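Local coordinates for protein putative immunoglobulin A1 protease (Bacteroides ovatus, PDB 3N6Z) that is probably a hydrolase, perhaps an immunoglobulin A1 protease, and is built as a parallel beta-solenoid, at residues 124-129 with 166-171; 138-143 with 175-180; 251-256 with 284-289. One frame throughout, in Å; residues are numbered along the deposited sequence.

Interaction 1: 124-129 with 166-171; sequences GVLCGD and GRIVNC
R167 and D129 both set CG anti to their own carbonyl carbon (R167 chi1 -65°), and R167 then bends at chi3 (-67°), which folds its guanidinium back over the neighbouring strand to the D129 carboxylate. The contact joins two parallel strands on successive coils of a beta-solenoid. G128 pairs with G166 and D129 with R167. The D129 and R167 side chains leave the sheet on the same face. Two nitrogens of R167, NE and NH2, each take one carboxylate oxygen. NH2 reaches D129 OD1 at 2.9 Å, and OD1 lies at the edge of the guanidinium, in its plane. NE reaches OD2 of D129 at 2.9 Å, on the syn side but well out of the carboxylate plane, which stands 51° from the guanidinium plane. R167 NH1 is held by E198 O and T165 OG1, so the group has partners on several sides. With a leucine in place of R167, the D129 carboxylate would probably lose its charged mate and be left freer to turn. The backbone adds a bond from R167 N to G128 O at 3.0 Å. G166 has no side chain, and its CA comes within 3.6 Å of L126 O. Away from the salt bridge, L126 CD2 meets I168 CG1 at 3.9 Å, and L154 touches both. A water donates to D129 OD2 at 2.7 Å and makes a weak bond to R167 O.

Interaction 2: 138-143 with 175-180; sequences ASVSSA and GEVIGS
The main chains of A138-S141 and E176-G179 run side by side as parallel strands, 4° apart in direction. Four backbone hydrogen bonds form the ladder. V140 bridges two residues of its neighbour: its N donates to E176 O at 3.0 Å, and its O accepts from I178 N, also at 3.0 Å. E176 N to A138 O extends the ladder at one end. S142 N to I178 O, at 2.8 Å, extends it at the other. G175 leaves room for this ladder, since a side chain there would run into A138 O. S139 OG donates to E176 OE2 at 2.6 Å, on the anti side, tilted from the carboxylate plane. The E176 chain reaches it by placing CG between its own N and carbonyl carbon (chi1 65°) and then extending. Both side chains have a second conformer, so this bond is doubtful. Apolar contacts lie on the opposite face. V140 CG2 and V177 CG2 meet alongside at 4.0 Å, though V140 too has a second conformer, which leaves this doubtful. I149 touches V177 there, and I147 touches V140. Water-mediated links follow where the strands end. One water donates to S142 O and G179 O, and another joins A143 O to S180 OG at 2.9 Å from that hydroxyl. Equivalent residues stacked in register, valine on valine, are typical of neighbouring coils in a parallel beta-solenoid.

Interaction 3: 251-256 with 284-289; sequences GGILGQ and GRIVGV
G251-Q256 and G284-V289 follow nearly the same bent path, one stacked on the other, and are joined by parallel bridges at G251-G284, L254-V287 and Q256-V289. These are matching corners of two successive coils of the beta-solenoid. Their shared glycine and aliphatic pattern, GGILG over GRIVG, resembles the GLUG motif. I286 O accepts two donors. L254 N comes in nearly along the C=O axis at 3.0 Å, and I253 N comes in at an angle, also at 3.0 Å. G252 N bonds to G284 O at 3.3 Å and weakly to R285 O. G288 N likewise bonds to L254 O at 3.2 Å and weakly to G255 O. The bent path is tight. A side chain on G251 would run into L254 O and I286 O, and one on G252 would run into R285 O. I286 and V287 both face F327, a classic beta bulge in 284-289. Among the side chains, I253 and I286 pack flank to flank. I253 CG1 meets CG2 of I286 at 4.0 Å, and I265 touches I253 and V287. L254 CD2 lies 4.3 Å from V287 CG1. R285 turns away; its NE bonds to H328 O and its NH2 forms a salt bridge with D318. On the face opposite L254 and V287, Q256 lies by V289: NE2 bonds to D258 OD1, while OE1 of Q256 rests 3.8 Å from V289 CG1.

Overall arrangement
From the N terminus the chain meets 124-129 first, then 138-143. It then passes through 166-171, which closes interaction 1, and 175-180, which closes interaction 2. These two contacts therefore cross. Each closes a loop of 31 to 36 residues, about one coil, and together they tie the same two adjacent coils at different places around the solenoid, about 18 Å apart between centres. Interaction 3 follows in series, with 27 residues between its segments, and ties a later pair of successive coils. Its centre is about 21 Å from that of interaction 1. Interaction 2 lies on a different face of the solenoid from interaction 1; interaction 3 spans a corner, from strands 248-251 and 282-284 to 254-257 and 287-289.

Interaction 1: 124-129 with 166-171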
loop_
_atom_site.group_PDB
_atom_site.type_symbol
_atom_site.label_atom_id
_atom_site.label_comp_id
_atom_site.label_asym_id
_atom_site.label_seq_id
_atom_site.Cartn_x
_atom_site.Cartn_y
_atom_site.Cartn_z
ATOM N N GLY A 124 -7.283 -3.119 -7.032
ATOM C CA GLY A 124 -8.585 -3.343 -6.402
ATOM C C GLY A 124 -8.504 -4.329 -5.253
ATOM O O GLY A 124 -8.537 -3.922 -4.074
ATOM N N VAL A 125 -8.334 -5.590 -5.608
ATOM C CA VAL A 125 -8.055 -6.678 -4.673
ATOM C C VAL A 125 -6.888 -7.462 -5.272
ATOM O O VAL A 125 -7.039 -8.006 -6.366
ATOM C CB VAL A 125 -9.270 -7.612 -4.442
ATOM C CG1 VAL A 125 -8.857 -8.837 -3.595
ATOM C CG2 VAL A 125 -10.446 -6.823 -3.821
ATOM N N LEU A 126 -5.750 -7.485 -4.573
ATOM C CA LEU A 126 -4.562 -8.180 -5.062
ATOM C C LEU A 126 -4.445 -9.569 -4.417
ATOM O O LEU A 126 -4.205 -9.670 -3.201
ATOM C CB LEU A 126 -3.296 -7.353 -4.827
ATOM C CG LEU A 126 -2.005 -8.029 -5.338
ATOM C CD1 LEU A 126 -2.047 -8.440 -6.833
ATOM C CD2 LEU A 126 -0.796 -7.130 -5.066
ATOM N N CYS A 127 -4.618 -10.588 -5.256
ATOM C CA CYS A 127 -4.412 -11.975 -4.911
ATOM C C CYS A 127 -3.241 -12.425 -5.767
ATOM O O CYS A 127 -3.360 -12.500 -6.977
ATOM C CB CYS A 127 -5.648 -12.817 -5.161
ATOM S SG CYS A 127 -7.098 -12.322 -4.242
ATOM N N GLY A 128 -2.096 -12.627 -5.126
ATOM C CA GLY A 128 -0.813 -12.807 -5.816
ATOM C C GLY A 128 0.234 -11.866 -5.297
ATOM O O GLY A 128 0.342 -11.653 -4.085
ATOM N N ASP A 129 1.020 -11.318 -6.217
ATOM C CA ASP A 129 2.217 -10.565 -5.857
ATOM C C ASP A 129 2.349 -9.311 -6.718
ATOM O O ASP A 129 2.115 -9.360 -7.942
ATOM C CB ASP A 129 3.497 -11.400 -6.057
ATOM C CG ASP A 129 3.646 -12.518 -5.050
ATOM O OD1 ASP A 129 3.088 -13.613 -5.269
ATOM O OD2 ASP A 129 4.268 -12.241 -4.009
ATOM N N GLY A 166 -2.089 -12.046 -0.614
ATOM C CA GLY A 166 -1.403 -11.070 -1.460
ATOM C C GLY A 166 -0.215 -10.433 -0.799
ATOM O O GLY A 166 -0.223 -10.224 0.405
ATOM N N ARG A 167 0.819 -10.125 -1.597
ATOM C CA ARG A 167 2.051 -9.539 -1.098
ATOM C C ARG A 167 2.476 -8.376 -1.992
ATOM O O ARG A 167 2.385 -8.467 -3.233
ATOM C CB ARG A 167 3.154 -10.568 -1.076
ATOM C CG ARG A 167 2.877 -11.711 -0.097
ATOM C CD ARG A 167 3.599 -12.992 -0.447
ATOM N NE ARG A 167 3.078 -13.560 -1.695
ATOM C CZ ARG A 167 1.918 -14.216 -1.816
ATOM N NH1 ARG A 167 1.180 -14.492 -0.761
ATOM N NH2 ARG A 167 1.495 -14.583 -3.023
ATOM N N ILE A 168 2.962 -7.317 -1.355
ATOM C CA ILE A 168 3.546 -6.161 -2.031
ATOM C C ILE A 168 4.941 -5.999 -1.462
ATOM O O ILE A 168 5.117 -5.798 -0.250
ATOM C CB ILE A 168 2.712 -4.872 -1.849
ATOM C CG1 ILE A 168 1.343 -5.049 -2.530
ATOM C CG2 ILE A 168 3.475 -3.656 -2.407
ATOM C CD1 ILE A 168 0.356 -3.889 -2.288
ATOM N N VAL A 169 5.957 -6.059 -2.333
ATOM C CA VAL A 169 7.352 -6.108 -1.918
ATOM C C VAL A 169 8.197 -5.163 -2.815
ATOM O O VAL A 169 8.068 -5.192 -4.052
ATOM C CB VAL A 169 7.864 -7.574 -1.974
ATOM C CG1 VAL A 169 9.295 -7.669 -1.521
ATOM C CG2 VAL A 169 6.969 -8.484 -1.108
ATOM N N ASN A 170 9.096 -4.399 -2.210
ATOM C CA ASN A 170 10.003 -3.530 -2.974
ATOM C C ASN A 170 9.220 -2.550 -3.854
ATOM O O ASN A 170 9.520 -2.388 -5.044
ATOM C CB ASN A 170 11.008 -4.305 -3.845
ATOM C CG ASN A 170 11.691 -5.436 -3.139
ATOM O OD1 ASN A 170 11.929 -5.429 -1.932
ATOM N ND2 ASN A 170 12.017 -6.463 -3.929
ATOM N N CYS A 171 8.201 -1.919 -3.273
ATOM C CA CYS A 171 7.381 -0.960 -3.990
ATOM C C CYS A 171 7.300 0.366 -3.237
ATOM O O CYS A 171 7.553 0.427 -2.037
ATOM C CB CYS A 171 5.960 -1.494 -4.230
ATOM S SG CYS A 171 5.867 -2.925 -5.300
HETATM O O HOH W 1 5.446 -9.800 -3.787
#

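Interaction 2: 138-143 with 175-180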
loop_
_atom_site.group_PDB
_atom_site.type_symbol
_atom_site.label_atom_id
_atom_site.label_comp_id
_atom_site.label_asym_id
_atom_site.label_seq_id
_atom_site.Cartn_x
_atom_site.Cartn_y
_atom_site.Cartn_z
ATOM N N ALA A 138 0.516 9.466 -8.011
ATOM C CA ALA A 138 -0.763 8.815 -8.141
ATOM C C ALA A 138 -1.821 9.631 -7.416
ATOM O O ALA A 138 -1.543 10.330 -6.440
ATOM C CB ALA A 138 -0.705 7.389 -7.562
ATOM N N SER A 139 -3.072 9.463 -7.829
ATOM C CA SER A 139 -4.199 10.050 -7.109
ATOM C C SER A 139 -5.374 9.100 -7.171
ATOM O O SER A 139 -5.922 8.849 -8.244
ATOM C CB SER A 139 -4.603 11.396 -7.705
ATOM O OG SER A 139 -5.741 11.924 -7.045
ATOM N N VAL A 140 -5.755 8.567 -6.017
ATOM C CA VAL A 140 -6.888 7.634 -5.914
ATOM C C VAL A 140 -7.853 8.178 -4.874
ATOM O O VAL A 140 -7.452 8.692 -3.820
ATOM C CB VAL A 140 -6.499 6.151 -5.596
ATOM C CG1 VAL A 140 -5.595 5.608 -6.712
ATOM C CG2 VAL A 140 -5.865 6.016 -4.196
ATOM N N SER A 141 -9.148 8.051 -5.155
ATOM C CA SER A 141 -10.173 8.621 -4.285
ATOM C C SER A 141 -11.431 7.764 -4.268
ATOM O O SER A 141 -11.835 7.259 -5.309
ATOM C CB SER A 141 -10.513 10.042 -4.744
ATOM O OG SER A 141 -11.409 10.653 -3.841
ATOM N N SER A 142 -12.039 7.662 -3.092
ATOM C CA SER A 142 -13.362 7.045 -2.933
ATOM C C SER A 142 -14.102 7.738 -1.817
ATOM O O SER A 142 -13.503 8.038 -0.792
ATOM C CB SER A 142 -13.230 5.556 -2.595
ATOM O OG SER A 142 -14.504 5.014 -2.282
ATOM N N ALA A 143 -15.394 8.003 -2.026
ATOM C CA ALA A 143 -16.296 8.517 -0.974
ATOM C C ALA A 143 -16.976 7.410 -0.204
ATOM O O ALA A 143 -17.719 7.684 0.722
ATOM C CB ALA A 143 -17.377 9.423 -1.594
ATOM N N GLY A 175 1.989 10.743 -4.015
ATOM C CA GLY A 175 0.750 11.349 -4.486
ATOM C C GLY A 175 -0.284 11.495 -3.379
ATOM O O GLY A 175 0.034 12.031 -2.318
ATOM N N GLU A 176 -1.501 11.029 -3.633
ATOM C CA GLU A 176 -2.604 11.205 -2.706
ATOM C C GLU A 176 -3.596 10.069 -2.741
ATOM O O GLU A 176 -3.889 9.505 -3.800
ATOM C CB GLU A 176 -3.348 12.516 -2.952
ATOM C CG GLU A 176 -4.043 12.590 -4.291
ATOM C CD GLU A 176 -4.893 13.846 -4.501
ATOM O OE1 GLU A 176 -5.138 14.602 -3.549
ATOM O OE2 GLU A 176 -5.350 14.056 -5.636
ATOM N N VAL A 177 -4.101 9.748 -1.544
ATOM C CA VAL A 177 -5.139 8.771 -1.314
ATOM C C VAL A 177 -6.205 9.444 -0.455
ATOM O O VAL A 177 -5.897 9.955 0.643
ATOM C CB VAL A 177 -4.592 7.575 -0.430
ATOM C CG1 VAL A 177 -5.722 6.622 -0.074
ATOM C CG2 VAL A 177 -3.452 6.930 -1.084
ATOM N N ILE A 178 -7.466 9.356 -0.908
ATOM C CA ILE A 178 -8.630 9.762 -0.134
ATOM C C ILE A 178 -9.576 8.559 -0.093
ATOM O O ILE A 178 -10.067 8.112 -1.126
ATOM C CB ILE A 178 -9.335 11.009 -0.716
ATOM C CG1 ILE A 178 -8.361 12.158 -0.797
ATOM C CG2 ILE A 178 -10.597 11.347 0.146
ATOM C CD1 ILE A 178 -8.907 13.358 -1.547
ATOM N N GLY A 179 -9.798 7.999 1.087
ATOM C CA GLY A 179 -10.700 6.879 1.266
ATOM C C GLY A 179 -11.815 7.178 2.231
ATOM O O GLY A 179 -11.883 8.256 2.809
ATOM N N SER A 180 -12.693 6.198 2.380
ATOM C CA SER A 180 -13.806 6.293 3.321
ATOM C C SER A 180 -13.954 4.950 4.025
ATOM O O SER A 180 -14.526 4.019 3.469
ATOM C CB SER A 180 -15.101 6.684 2.628
ATOM O OG SER A 180 -16.111 6.945 3.603
HETATM O O HOH W 2 -13.750 10.018 1.024
HETATM O O HOH W 3 -17.339 9.513 3.206
#

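Interaction 3: 251-256 with 284-289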
loop_
_atom_site.group_PDB
_atom_site.type_symbol
_atom_site.label_atom_id
_atom_site.label_comp_id
_atom_site.label_asym_id
_atom_site.label_seq_id
_atom_site.Cartn_x
_atom_site.Cartn_y
_atom_site.Cartn_z
ATOM N N GLY A 251 -2.547 6.088 12.162
ATOM C CA GLY A 251 -1.241 5.536 12.476
ATOM C C GLY A 251 -0.208 5.891 11.427
ATOM O O GLY A 251 -0.506 5.919 10.224
ATOM N N GLY A 252 1.043 6.066 11.850
ATOM C CA GLY A 252 2.117 6.323 10.898
ATOM C C GLY A 252 2.350 5.157 9.953
ATOM O O GLY A 252 2.757 5.371 8.806
ATOM N N ILE A 253 2.092 3.943 10.424
ATOM C CA ILE A 253 2.179 2.745 9.608
ATOM C C ILE A 253 0.783 2.179 9.295
ATOM O O ILE A 253 0.439 1.976 8.116
ATOM C CB ILE A 253 3.097 1.662 10.218
ATOM C CG1 ILE A 253 4.536 2.181 10.333
ATOM C CG2 ILE A 253 3.071 0.378 9.386
ATOM C CD1 ILE A 253 5.265 2.441 9.012
ATOM N N LEU A 254 0.006 1.920 10.348
ATOM C CA LEU A 254 -1.267 1.206 10.244
ATOM C C LEU A 254 -2.338 1.968 11.011
ATOM O O LEU A 254 -2.136 2.297 12.182
ATOM C CB LEU A 254 -1.138 -0.230 10.790
ATOM C CG LEU A 254 -2.429 -1.072 10.862
ATOM C CD1 LEU A 254 -2.969 -1.397 9.445
ATOM C CD2 LEU A 254 -2.233 -2.323 11.711
ATOM N N GLY A 255 -3.510 2.187 10.405
ATOM C CA GLY A 255 -4.626 2.807 11.132
ATOM C C GLY A 255 -5.208 1.936 12.237
ATOM O O GLY A 255 -5.183 2.322 13.412
ATOM N N GLN A 256 -5.702 0.764 11.864
ATOM C CA GLN A 256 -6.470 -0.097 12.749
ATOM C C GLN A 256 -6.181 -1.567 12.577
ATOM O O GLN A 256 -6.126 -2.063 11.452
ATOM C CB GLN A 256 -7.976 0.113 12.527
ATOM C CG GLN A 256 -8.879 -0.938 13.176
ATOM C CD GLN A 256 -10.342 -0.575 13.183
ATOM O OE1 GLN A 256 -10.715 0.555 13.519
ATOM N NE2 GLN A 256 -11.187 -1.546 12.800
ATOM N N GLY A 284 -1.666 7.200 16.808
ATOM C CA GLY A 284 -0.488 6.428 17.254
ATOM C C GLY A 284 0.637 6.648 16.262
ATOM O O GLY A 284 0.419 6.603 15.034
ATOM N N ARG A 285 1.857 6.854 16.736
ATOM C CA ARG A 285 2.948 7.074 15.772
ATOM C C ARG A 285 3.034 5.882 14.830
ATOM O O ARG A 285 3.345 6.064 13.656
ATOM C CB ARG A 285 4.282 7.384 16.425
ATOM C CG ARG A 285 4.263 8.601 17.319
ATOM C CD ARG A 285 5.662 9.081 17.714
ATOM N NE ARG A 285 6.338 8.108 18.567
ATOM C CZ ARG A 285 7.239 8.398 19.502
ATOM N NH1 ARG A 285 7.663 9.647 19.663
ATOM N NH2 ARG A 285 7.712 7.423 20.268
ATOM N N ILE A 286 2.828 4.657 15.341
ATOM C CA ILE A 286 2.872 3.451 14.489
ATOM C C ILE A 286 1.463 2.946 14.141
ATOM O O ILE A 286 1.136 2.733 12.955
ATOM C CB ILE A 286 3.721 2.311 15.128
ATOM C CG1 ILE A 286 5.082 2.828 15.659
ATOM C CG2 ILE A 286 3.971 1.159 14.121
ATOM C CD1 ILE A 286 5.966 3.438 14.566
ATOM N N VAL A 287 0.658 2.666 15.166
ATOM C CA VAL A 287 -0.681 2.066 15.011
ATOM C C VAL A 287 -1.699 2.899 15.779
ATOM O O VAL A 287 -1.479 3.240 16.955
ATOM C CB VAL A 287 -0.738 0.611 15.525
ATOM C CG1 VAL A 287 -2.121 0.040 15.319
ATOM C CG2 VAL A 287 0.354 -0.262 14.886
ATOM N N GLY A 288 -2.848 3.165 15.145
ATOM C CA GLY A 288 -3.893 4.019 15.739
ATOM C C GLY A 288 -5.002 3.402 16.571
ATOM O O GLY A 288 -5.529 4.098 17.457
ATOM N N VAL A 289 -5.361 2.138 16.320
ATOM C CA VAL A 289 -6.507 1.497 16.972
ATOM C C VAL A 289 -6.241 0.032 17.243
ATOM O O VAL A 289 -5.769 -0.699 16.353
ATOM C CB VAL A 289 -7.804 1.542 16.096
ATOM C CG1 VAL A 289 -9.041 1.038 16.906
ATOM C CG2 VAL A 289 -8.041 2.922 15.508
#